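PDB 5JM8: aerobactin synthase IucA from Klebsiella pneumoniae subsp. pneumoniae, which probably catalyses the ATP-dependent joining of citrate to N6-acetyl-N6-hydroxylysine in the biosynthesis of the siderophore aerobactin, as an NIS synthetase. Local coordinates for residues A[361-364]-A[365-368]; A[375-378]-A[379-382]; A[486-489]-A[490-494]; A[134-137]-A[138-142]. All coordinates share one frame; numbering follows the deposited sequence.

Overall arrangement
All four contacts are local, and each shapes a helix. Contacts 2 and 4 are N-caps at the starts of helices 378-390 and 138-142; contact 1 is the passage from strand 360-363 into helix 364-368, and contact 3 a distorted turn inside helix 475-500. Contacts 1 and 2 each touch the other three, whereas contacts 3 and 4 stay about 13 Å apart at their nearest atoms. Contacts 1 and 3 are buried and both meet ATP, one through a valine methyl and the other through an asparagine amide. Contact 2 is also buried but away from the nucleotide. Contact 4 is partly exposed, and a water and a lysine join its cap.

Contact 1 of 4, residues A[361-364]-A[365-368]; sequences TNVL and VSLT. With ATP (adenosine-5'-triphosphate), chain I.
Val363 and Val365 touch at a local strand-to-helix junction, buried where edge strand 360-363 of a four-stranded mixed sheet runs directly into the short helix 364-368 beside the nucleotide. Their branches lie side by side and point the same way, with Val363 CG2 3.8 Å from Val365 CG1. The second methyl of Val365 stands anti to its own backbone N (chi1 65° to CG1), which carries CG2 to within 3.4 Å of ATP N7 and makes it part of the adenine pocket. Backbone bonds define the helical turn: Leu364 O accepts both Thr368 N at 3.2 Å and Leu367 N at 2.9 Å, so i+3 and i+4 bonds share one oxygen. A weak bond runs from Ser366 N to Val363 O. On the flank, Val363 CG1 sits 3.3 Å from Ser366 OG, whose hydroxyl is hydrogen-bonded to Ala141 O of helix 138-142. Asn362 and Leu367 cross at about a right angle, the amide OD1 3.9 Å from Leu367 CD2, while Asn362 ND2 is hydrogen-bonded to Leu136 O.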
loop_
_atom_site.group_PDB
_atom_site.type_symbol
_atom_site.label_atom_id
_atom_site.label_comp_id
_atom_site.label_asym_id
_atom_site.label_seq_id
_atom_site.Cartn_x
_atom_site.Cartn_y
_atom_site.Cartn_z
ATOM N N THR A 361 -9.019 -11.592 -8.868
ATOM C CA THR A 361 -10.295 -12.286 -8.932
ATOM C C THR A 361 -11.227 -11.468 -9.816
ATOM O O THR A 361 -11.617 -10.363 -9.450
ATOM C CB THR A 361 -10.904 -12.474 -7.533
ATOM O OG1 THR A 361 -9.949 -13.124 -6.684
ATOM C CG2 THR A 361 -12.183 -13.307 -7.599
ATOM N N ASN A 362 -11.549 -12.001 -10.992
ATOM C CA ASN A 362 -12.383 -11.293 -11.960
ATOM C C ASN A 362 -13.629 -12.084 -12.341
ATOM O O ASN A 362 -13.582 -13.309 -12.471
ATOM C CB ASN A 362 -11.595 -10.983 -13.238
ATOM C CG ASN A 362 -10.281 -10.263 -12.971
ATOM O OD1 ASN A 362 -9.337 -10.379 -13.751
ATOM N ND2 ASN A 362 -10.218 -9.509 -11.878
ATOM N N VAL A 363 -14.738 -11.380 -12.538
ATOM C CA VAL A 363 -15.931 -12.012 -13.077
ATOM C C VAL A 363 -15.656 -12.379 -14.535
ATOM O O VAL A 363 -15.111 -11.580 -15.299
ATOM C CB VAL A 363 -17.170 -11.102 -12.964
ATOM C CG1 VAL A 363 -17.000 -9.843 -13.811
ATOM C CG2 VAL A 363 -18.425 -11.864 -13.355
ATOM N N LEU A 364 -16.023 -13.599 -14.909
ATOM C CA LEU A 364 -15.648 -14.158 -16.203
ATOM C C LEU A 364 -16.191 -13.344 -17.378
ATOM O O LEU A 364 -15.515 -13.190 -18.397
ATOM C CB LEU A 364 -16.139 -15.607 -16.297
ATOM C CG LEU A 364 -15.852 -16.380 -17.587
ATOM C CD1 LEU A 364 -14.358 -16.511 -17.824
ATOM C CD2 LEU A 364 -16.517 -17.753 -17.542
ATOM N N VAL A 365 -17.402 -12.817 -17.223
ATOM C CA VAL A 365 -18.110 -12.165 -18.323
ATOM C C VAL A 365 -17.373 -10.930 -18.848
ATOM O O VAL A 365 -17.490 -10.580 -20.022
ATOM C CB VAL A 365 -19.538 -11.756 -17.895
ATOM C CG1 VAL A 365 -19.500 -10.695 -16.805
ATOM C CG2 VAL A 365 -20.334 -11.263 -19.090
ATOM N N SER A 366 -16.618 -10.276 -17.977
ATOM C CA SER A 366 -15.876 -9.084 -18.366
ATOM C C SER A 366 -14.640 -9.453 -19.183
ATOM O O SER A 366 -14.172 -8.669 -20.009
ATOM C CB SER A 366 -15.471 -8.281 -17.128
ATOM O OG SER A 366 -16.612 -7.891 -16.385
ATOM N N LEU A 367 -14.124 -10.657 -18.956
ATOM C CA LEU A 367 -12.902 -11.100 -19.615
ATOM C C LEU A 367 -13.195 -11.550 -21.038
ATOM O O LEU A 367 -12.489 -11.188 -21.978
ATOM C CB LEU A 367 -12.250 -12.239 -18.828
ATOM C CG LEU A 367 -11.833 -11.919 -17.394
ATOM C CD1 LEU A 367 -11.417 -13.187 -16.673
ATOM C CD2 LEU A 367 -10.704 -10.901 -17.375
ATOM N N THR A 368 -14.246 -12.344 -21.185
ATOM C CA THR A 368 -14.632 -12.883 -22.481
ATOM C C THR A 368 -15.176 -11.810 -23.418
ATOM O O THR A 368 -15.048 -11.929 -24.637
ATOM C CB THR A 368 -15.703 -13.955 -22.331
ATOM O OG1 THR A 368 -16.874 -13.357 -21.764
ATOM C CG2 THR A 368 -15.217 -15.080 -21.433
HETATM P PG ATP I . -25.929 -10.963 -8.400
HETATM O O1G ATP I . -25.494 -9.664 -7.770
HETATM O O2G ATP I . -24.796 -11.743 -9.022
HETATM O O3G ATP I . -26.818 -11.805 -7.516
HETATM P PB ATP I . -28.251 -11.095 -10.145
HETATM O O1B ATP I . -29.042 -9.950 -10.728
HETATM O O2B ATP I . -28.863 -11.943 -9.052
HETATM O O3B ATP I . -26.809 -10.518 -9.685
HETATM P PA ATP I . -28.744 -12.644 -12.504
HETATM O O1A ATP I . -30.153 -12.695 -11.969
HETATM O O2A ATP I . -28.094 -13.903 -13.024
HETATM O O3A ATP I . -27.781 -12.056 -11.354
HETATM O "O5'" ATP I . -28.626 -11.536 -13.661
HETATM C "C5'" ATP I . -27.352 -11.336 -14.262
HETATM C "C4'" ATP I . -27.160 -9.897 -14.719
HETATM O "O4'" ATP I . -25.887 -9.802 -15.362
HETATM C "C3'" ATP I . -28.212 -9.436 -15.717
HETATM O "O3'" ATP I . -28.754 -8.177 -15.296
HETATM C "C2'" ATP I . -27.489 -9.307 -17.045
HETATM O "O2'" ATP I . -27.866 -8.122 -17.744
HETATM C "C1'" ATP I . -26.016 -9.257 -16.677
HETATM N N9 ATP I . -25.187 -10.047 -17.615
HETATM C C8 ATP I . -24.187 -9.534 -18.351
HETATM N N7 ATP I . -23.611 -10.495 -19.116
HETATM C C5 ATP I . -24.252 -11.649 -18.863
HETATM C C6 ATP I . -24.139 -13.045 -19.333
HETATM N N6 ATP I . -23.194 -13.368 -20.246
HETATM N N1 ATP I . -25.002 -13.953 -18.822
HETATM C C2 ATP I . -25.938 -13.618 -17.913
HETATM N N3 ATP I . -26.090 -12.365 -17.446
HETATM C C4 ATP I . -25.294 -11.352 -17.874
#

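Contact 2 of 4, residues A[375-378]-A[379-382]; sequences GDSL and LVAA
Ser377 N-caps helix 378-390: its OG accepts a weak hydrogen bond from Val380 N at 3.4 Å, fairly straight with an N-H...O angle of 158°. The hydroxyl reaches that amide because chi1 of 65° sets OG between the serine's own backbone N and carbonyl carbon, turned into the first helical turn. The same oxygen rests 3.3 Å from Val380 CG2, so Val380 meets the cap oxygen with both its amide and a methyl. Its other methyl, CG1, meets Asp376, 3.8 Å from the carboxylate carbon CG, the two side chains crossing at about a right angle. That carboxylate is held from further along the helix, where Lys384 NZ forms a salt bridge with Asp376 OD2; Asp376 O is hydrogen-bonded to Arg132 NE. Another amide of the first turn, Leu379 N, is hydrogen-bonded to Leu367 O of the preceding helix 364-368. Leu378 packs on Leu367, Leu131 and Leu136, and Leu379 faces Val494 and Ala497 of helix 475-500, so both leucines are covered by neighbouring elements. Regular helical bonding begins at the cap itself. Ser377 O receives Ala381 N at 2.9 Å, and Leu378 O receives Ala382 N at 3.2 Å.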
loop_
_atom_site.group_PDB
_atom_site.type_symbol
_atom_site.label_atom_id
_atom_site.label_comp_id
_atom_site.label_asym_id
_atom_site.label_seq_id
_atom_site.Cartn_x
_atom_site.Cartn_y
_atom_site.Cartn_z
ATOM N N GLY A 375 -10.062 -4.441 -30.151
ATOM C CA GLY A 375 -8.761 -4.920 -29.724
ATOM C C GLY A 375 -8.863 -6.205 -28.920
ATOM O O GLY A 375 -9.874 -6.904 -28.983
ATOM N N ASP A 376 -7.809 -6.518 -28.169
ATOM C CA ASP A 376 -7.793 -7.695 -27.309
ATOM C C ASP A 376 -8.864 -7.634 -26.234
ATOM O O ASP A 376 -8.981 -6.639 -25.521
ATOM C CB ASP A 376 -6.431 -7.850 -26.625
ATOM C CG ASP A 376 -5.305 -8.122 -27.600
ATOM O OD1 ASP A 376 -5.581 -8.489 -28.762
ATOM O OD2 ASP A 376 -4.131 -7.984 -27.190
ATOM N N SER A 377 -9.640 -8.704 -26.108
ATOM C CA SER A 377 -10.512 -8.861 -24.956
ATOM C C SER A 377 -9.625 -8.962 -23.717
ATOM O O SER A 377 -8.442 -9.287 -23.823
ATOM C CB SER A 377 -11.403 -10.095 -25.098
ATOM O OG SER A 377 -10.634 -11.284 -25.094
ATOM N N LEU A 378 -10.188 -8.676 -22.547
ATOM C CA LEU A 378 -9.406 -8.654 -21.316
ATOM C C LEU A 378 -8.899 -10.044 -20.942
ATOM O O LEU A 378 -7.935 -10.177 -20.186
ATOM C CB LEU A 378 -10.237 -8.071 -20.177
ATOM C CG LEU A 378 -10.574 -6.586 -20.331
ATOM C CD1 LEU A 378 -11.603 -6.157 -19.296
ATOM C CD2 LEU A 378 -9.316 -5.726 -20.226
ATOM N N LEU A 379 -9.549 -11.075 -21.472
ATOM C CA LEU A 379 -9.076 -12.444 -21.306
ATOM C C LEU A 379 -7.796 -12.641 -22.103
ATOM O O LEU A 379 -6.823 -13.203 -21.608
ATOM C CB LEU A 379 -10.139 -13.448 -21.755
ATOM C CG LEU A 379 -9.715 -14.919 -21.823
ATOM C CD1 LEU A 379 -9.176 -15.408 -20.486
ATOM C CD2 LEU A 379 -10.884 -15.781 -22.274
ATOM N N VAL A 380 -7.806 -12.162 -23.344
ATOM C CA VAL A 380 -6.662 -12.299 -24.238
ATOM C C VAL A 380 -5.489 -11.464 -23.738
ATOM O O VAL A 380 -4.330 -11.823 -23.945
ATOM C CB VAL A 380 -7.036 -11.884 -25.679
ATOM C CG1 VAL A 380 -5.798 -11.780 -26.567
ATOM C CG2 VAL A 380 -8.024 -12.874 -26.262
ATOM N N ALA A 381 -5.799 -10.349 -23.084
ATOM C CA ALA A 381 -4.777 -9.510 -22.468
ATOM C C ALA A 381 -4.089 -10.252 -21.326
ATOM O O ALA A 381 -2.890 -10.093 -21.109
ATOM C CB ALA A 381 -5.390 -8.215 -21.963
ATOM N N ALA A 382 -4.857 -11.059 -20.601
ATOM C CA ALA A 382 -4.318 -11.855 -19.505
ATOM C C ALA A 382 -3.447 -12.992 -20.031
ATOM O O ALA A 382 -2.302 -13.152 -19.613
ATOM C CB ALA A 382 -5.445 -12.404 -18.649
#

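Contact 3 of 4, residues A[486-489]-A[490-494]; sequences LLVN and STFAV. With ATP (adenosine-5'-triphosphate), chain I.
Leu486 O is taken by a side chain: Thr491 OG1 donates to it at 2.7 Å, in the carbonyl plane. With OG1 anti to the threonine's carbonyl carbon (chi1 -53°), the hydroxyl reaches back along helix 475-500. Leu487 follows with a wide, pi-type turn, its O accepting Phe492 N, five residues on, at 2.8 Å. The same oxygen lies over one face of the Phe492 ring, 3.1 Å above the plane and offset toward the rim, while Leu487 CD2 runs alongside Thr491. Val488 CA approaches Phe492 CD2 obliquely at 3.8 Å. Trp539 touches Leu487, Val488 and Phe492 from outside the helix. A weak bond of 3.1 Å from Ser490 N to Val488 O closes an inverse gamma turn centred on Asn489, and the helix kinks here; Ser490 OG is hydrogen-bonded to Tyr485 O, in the turn before. Asn489 itself, CG anti to its backbone N (chi1 -169°), sends its amide out to the nucleotide. Its ND2 donates to ATP N1 at 3.0 Å, and its OD1 accepts from ATP N6 at 3.3 Å. This pair of opposed donors and acceptors fixes which way round the amide sits and matches the N1/N6 edge of adenine, consistent with recognition of the base by a helix distorted at the residue that reads it.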
loop_
_atom_site.group_PDB
_atom_site.type_symbol
_atom_site.label_atom_id
_atom_site.label_comp_id
_atom_site.label_asym_id
_atom_site.label_seq_id
_atom_site.Cartn_x
_atom_site.Cartn_y
_atom_site.Cartn_z
ATOM N N LEU A 486 -23.503 -23.328 -17.890
ATOM C CA LEU A 486 -22.129 -23.661 -17.524
ATOM C C LEU A 486 -21.218 -23.986 -18.709
ATOM O O LEU A 486 -19.996 -23.955 -18.568
ATOM C CB LEU A 486 -22.133 -24.835 -16.542
ATOM C CG LEU A 486 -20.789 -25.231 -15.920
ATOM C CD1 LEU A 486 -20.071 -24.038 -15.304
ATOM C CD2 LEU A 486 -20.995 -26.315 -14.877
ATOM N N LEU A 487 -21.798 -24.286 -19.869
ATOM C CA LEU A 487 -21.004 -24.577 -21.061
ATOM C C LEU A 487 -21.276 -23.583 -22.183
ATOM O O LEU A 487 -20.343 -23.056 -22.786
ATOM C CB LEU A 487 -21.274 -25.998 -21.556
ATOM C CG LEU A 487 -20.662 -27.106 -20.700
ATOM C CD1 LEU A 487 -21.314 -28.431 -21.010
ATOM C CD2 LEU A 487 -19.156 -27.184 -20.915
ATOM N N VAL A 488 -22.551 -23.338 -22.470
ATOM C CA VAL A 488 -22.917 -22.395 -23.520
ATOM C C VAL A 488 -22.655 -20.970 -23.051
ATOM O O VAL A 488 -21.861 -20.247 -23.653
ATOM C CB VAL A 488 -24.398 -22.536 -23.934
ATOM C CG1 VAL A 488 -24.766 -21.506 -25.000
ATOM C CG2 VAL A 488 -24.680 -23.941 -24.438
ATOM N N ASN A 489 -23.321 -20.573 -21.973
ATOM C CA ASN A 489 -23.188 -19.217 -21.452
ATOM C C ASN A 489 -22.062 -19.119 -20.424
ATOM O O ASN A 489 -22.246 -18.584 -19.329
ATOM C CB ASN A 489 -24.513 -18.753 -20.834
ATOM C CG ASN A 489 -24.524 -17.267 -20.528
ATOM O OD1 ASN A 489 -23.734 -16.507 -21.083
ATOM N ND2 ASN A 489 -25.420 -16.846 -19.644
ATOM N N SER A 490 -20.892 -19.639 -20.785
ATOM C CA SER A 490 -19.733 -19.616 -19.898
ATOM C C SER A 490 -18.481 -20.119 -20.598
ATOM O O SER A 490 -17.626 -19.337 -21.014
ATOM C CB SER A 490 -19.991 -20.464 -18.652
ATOM O OG SER A 490 -20.467 -19.671 -17.581
ATOM N N THR A 491 -18.383 -21.436 -20.718
ATOM C CA THR A 491 -17.185 -22.074 -21.233
ATOM C C THR A 491 -16.936 -21.706 -22.690
ATOM O O THR A 491 -15.807 -21.423 -23.078
ATOM C CB THR A 491 -17.284 -23.599 -21.100
ATOM O OG1 THR A 491 -17.611 -23.936 -19.746
ATOM C CG2 THR A 491 -15.971 -24.267 -21.489
ATOM N N PHE A 492 -17.989 -21.705 -23.498
ATOM C CA PHE A 492 -17.832 -21.435 -24.922
ATOM C C PHE A 492 -17.509 -19.962 -25.176
ATOM O O PHE A 492 -16.991 -19.615 -26.235
ATOM C CB PHE A 492 -19.089 -21.848 -25.695
ATOM C CG PHE A 492 -19.338 -23.340 -25.712
ATOM C CD1 PHE A 492 -18.339 -24.238 -25.362
ATOM C CD2 PHE A 492 -20.573 -23.842 -26.086
ATOM C CE1 PHE A 492 -18.572 -25.603 -25.381
ATOM C CE2 PHE A 492 -20.810 -25.206 -26.103
ATOM C CZ PHE A 492 -19.810 -26.084 -25.752
ATOM N N ALA A 493 -17.801 -19.097 -24.206
ATOM C CA ALA A 493 -17.416 -17.695 -24.312
ATOM C C ALA A 493 -15.909 -17.572 -24.150
ATOM O O ALA A 493 -15.274 -16.705 -24.750
ATOM C CB ALA A 493 -18.131 -16.856 -23.275
ATOM N N VAL A 494 -15.342 -18.456 -23.335
ATOM C CA VAL A 494 -13.899 -18.510 -23.145
ATOM C C VAL A 494 -13.222 -18.987 -24.429
ATOM O O VAL A 494 -12.297 -18.348 -24.924
ATOM C CB VAL A 494 -13.521 -19.441 -21.966
ATOM C CG1 VAL A 494 -12.018 -19.653 -21.891
ATOM C CG2 VAL A 494 -14.046 -18.873 -20.660
HETATM P PG ATP I . -25.929 -10.963 -8.400
HETATM O O1G ATP I . -25.494 -9.664 -7.770
HETATM O O2G ATP I . -24.796 -11.743 -9.022
HETATM O O3G ATP I . -26.818 -11.805 -7.516
HETATM P PB ATP I . -28.251 -11.095 -10.145
HETATM O O1B ATP I . -29.042 -9.950 -10.728
HETATM O O2B ATP I . -28.863 -11.943 -9.052
HETATM O O3B ATP I . -26.809 -10.518 -9.685
HETATM P PA ATP I . -28.744 -12.644 -12.504
HETATM O O1A ATP I . -30.153 -12.695 -11.969
HETATM O O2A ATP I . -28.094 -13.903 -13.024
HETATM O O3A ATP I . -27.781 -12.056 -11.354
HETATM O "O5'" ATP I . -28.626 -11.536 -13.661
HETATM C "C5'" ATP I . -27.352 -11.336 -14.262
HETATM C "C4'" ATP I . -27.160 -9.897 -14.719
HETATM O "O4'" ATP I . -25.887 -9.802 -15.362
HETATM C "C3'" ATP I . -28.212 -9.436 -15.717
HETATM O "O3'" ATP I . -28.754 -8.177 -15.296
HETATM C "C2'" ATP I . -27.489 -9.307 -17.045
HETATM O "O2'" ATP I . -27.866 -8.122 -17.744
HETATM C "C1'" ATP I . -26.016 -9.257 -16.677
HETATM N N9 ATP I . -25.187 -10.047 -17.615
HETATM C C8 ATP I . -24.187 -9.534 -18.351
HETATM N N7 ATP I . -23.611 -10.495 -19.116
HETATM C C5 ATP I . -24.252 -11.649 -18.863
HETATM C C6 ATP I . -24.139 -13.045 -19.333
HETATM N N6 ATP I . -23.194 -13.368 -20.246
HETATM N N1 ATP I . -25.002 -13.953 -18.822
HETATM C C2 ATP I . -25.938 -13.618 -17.913
HETATM N N3 ATP I . -26.090 -12.365 -17.446
HETATM C C4 ATP I . -25.294 -11.352 -17.874
#

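Contact 4 of 4, residues A[134-137]-A[138-142]; sequences KALN and FGEAE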
loop_
_atom_site.group_PDB
_atom_site.type_symbol
_atom_site.label_atom_id
_atom_site.label_comp_id
_atom_site.label_asym_id
_atom_site.label_seq_id
_atom_site.Cartn_x
_atom_site.Cartn_y
_atom_site.Cartn_z
ATOM N N LYS A 134 -2.629 -4.446 -17.339
ATOM C CA LYS A 134 -2.272 -5.187 -16.143
ATOM C C LYS A 134 -3.444 -6.001 -15.612
ATOM O O LYS A 134 -4.565 -5.894 -16.109
ATOM C CB LYS A 134 -1.768 -4.223 -15.069
ATOM C CG LYS A 134 -2.765 -3.144 -14.713
ATOM C CD LYS A 134 -2.242 -2.237 -13.619
ATOM C CE LYS A 134 -3.350 -1.346 -13.081
ATOM N NZ LYS A 134 -2.940 -0.616 -11.858
ATOM N N ALA A 135 -3.172 -6.812 -14.597
ATOM C CA ALA A 135 -4.191 -7.657 -13.992
ATOM C C ALA A 135 -5.229 -6.814 -13.259
ATOM O O ALA A 135 -4.889 -5.912 -12.489
ATOM C CB ALA A 135 -3.548 -8.656 -13.043
ATOM N N LEU A 136 -6.498 -7.126 -13.496
ATOM C CA LEU A 136 -7.598 -6.393 -12.886
ATOM C C LEU A 136 -7.917 -6.870 -11.480
ATOM O O LEU A 136 -7.766 -8.052 -11.168
ATOM C CB LEU A 136 -8.853 -6.517 -13.750
ATOM C CG LEU A 136 -8.768 -5.958 -15.170
ATOM C CD1 LEU A 136 -10.086 -6.173 -15.874
ATOM C CD2 LEU A 136 -8.405 -4.488 -15.143
ATOM N N ASN A 137 -8.358 -5.944 -10.634
ATOM C CA ASN A 137 -8.894 -6.315 -9.336
ATOM C C ASN A 137 -10.390 -6.551 -9.482
ATOM O O ASN A 137 -10.963 -6.288 -10.540
ATOM C CB ASN A 137 -8.584 -5.249 -8.269
ATOM C CG ASN A 137 -9.334 -3.933 -8.478
ATOM O OD1 ASN A 137 -10.460 -3.898 -8.970
ATOM N ND2 ASN A 137 -8.703 -2.839 -8.069
ATOM N N PHE A 138 -11.018 -7.036 -8.418
ATOM C CA PHE A 138 -12.425 -7.402 -8.452
ATOM C C PHE A 138 -13.321 -6.254 -8.906
ATOM O O PHE A 138 -14.184 -6.434 -9.763
ATOM C CB PHE A 138 -12.859 -7.888 -7.074
ATOM C CG PHE A 138 -14.320 -8.190 -6.971
ATOM C CD1 PHE A 138 -14.824 -9.390 -7.440
ATOM C CD2 PHE A 138 -15.190 -7.284 -6.392
ATOM C CE1 PHE A 138 -16.168 -9.675 -7.344
ATOM C CE2 PHE A 138 -16.538 -7.566 -6.292
ATOM C CZ PHE A 138 -17.027 -8.763 -6.768
ATOM N N GLY A 139 -13.105 -5.072 -8.340
ATOM C CA GLY A 139 -13.918 -3.912 -8.657
ATOM C C GLY A 139 -13.783 -3.458 -10.100
ATOM O O GLY A 139 -14.767 -3.088 -10.738
ATOM N N GLU A 140 -12.557 -3.480 -10.613
ATOM C CA GLU A 140 -12.296 -3.089 -11.993
ATOM C C GLU A 140 -13.039 -3.989 -12.976
ATOM O O GLU A 140 -13.664 -3.506 -13.918
ATOM C CB GLU A 140 -10.794 -3.128 -12.288
ATOM C CG GLU A 140 -10.000 -2.016 -11.613
ATOM C CD GLU A 140 -8.504 -2.140 -11.831
ATOM O OE1 GLU A 140 -7.987 -3.276 -11.792
ATOM O OE2 GLU A 140 -7.847 -1.101 -12.048
ATOM N N ALA A 141 -12.969 -5.298 -12.749
ATOM C CA ALA A 141 -13.612 -6.262 -13.635
ATOM C C ALA A 141 -15.129 -6.115 -13.599
ATOM O O ALA A 141 -15.795 -6.253 -14.622
ATOM C CB ALA A 141 -13.210 -7.680 -13.255
ATOM N N GLU A 142 -15.668 -5.825 -12.420
ATOM C CA GLU A 142 -17.114 -5.746 -12.241
ATOM C C GLU A 142 -17.730 -4.562 -12.970
ATOM O O GLU A 142 -18.938 -4.531 -13.192
ATOM C CB GLU A 142 -17.467 -5.658 -10.757
ATOM C CG GLU A 142 -17.284 -6.954 -9.988
ATOM C CD GLU A 142 -18.151 -8.083 -10.506
ATOM O OE1 GLU A 142 -19.260 -7.806 -11.003
ATOM O OE2 GLU A 142 -17.719 -9.252 -10.419
HETATM O O HOH W 1 -5.306 -2.411 -10.699
#
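The Asn137 amide and the Glu140 carboxylate cross at the start of helix 138-142, their planes 35° apart, with Asn137 ND2 3.8 Å from Glu140 OE1. The carboxylate is met on the anti side of OE1 by Asn137 N, at 2.9 Å and only 16° out of plane, and Leu136 CD2 comes within 3.6 Å of that same oxygen. A third flat group, the Phe138 ring, has Glu142 CG over one face, 3.7 Å above the plane and offset toward the rim, and packs edge-to-face with Tyr269. Glu142 is held there by a salt bridge to Arg446 and a hydrogen bond to Thr263.

Asn137 and Glu140 form a capping box. Chi1 of 69° swings the asparagine amide over the first turn, where OD1 receives Glu140 N at 2.7 Å; in return, the extended glutamate chain folds back past the cap to take Asn137 N. Ala141 N completes the turn on Asn137 O at 3.1 Å. On the exposed side, a water donates to Glu140 OE1 at 3.0 Å and accepts a weak bond from Lys134 NZ, so lysine and glutamate are linked through solvent and not by direct contact. OE1 thus has two donors. Together with the amide-rich end of the helix and the nearby lysine, they would be expected to favour an ionised Glu140, whose negative charge suits a helix N-terminus.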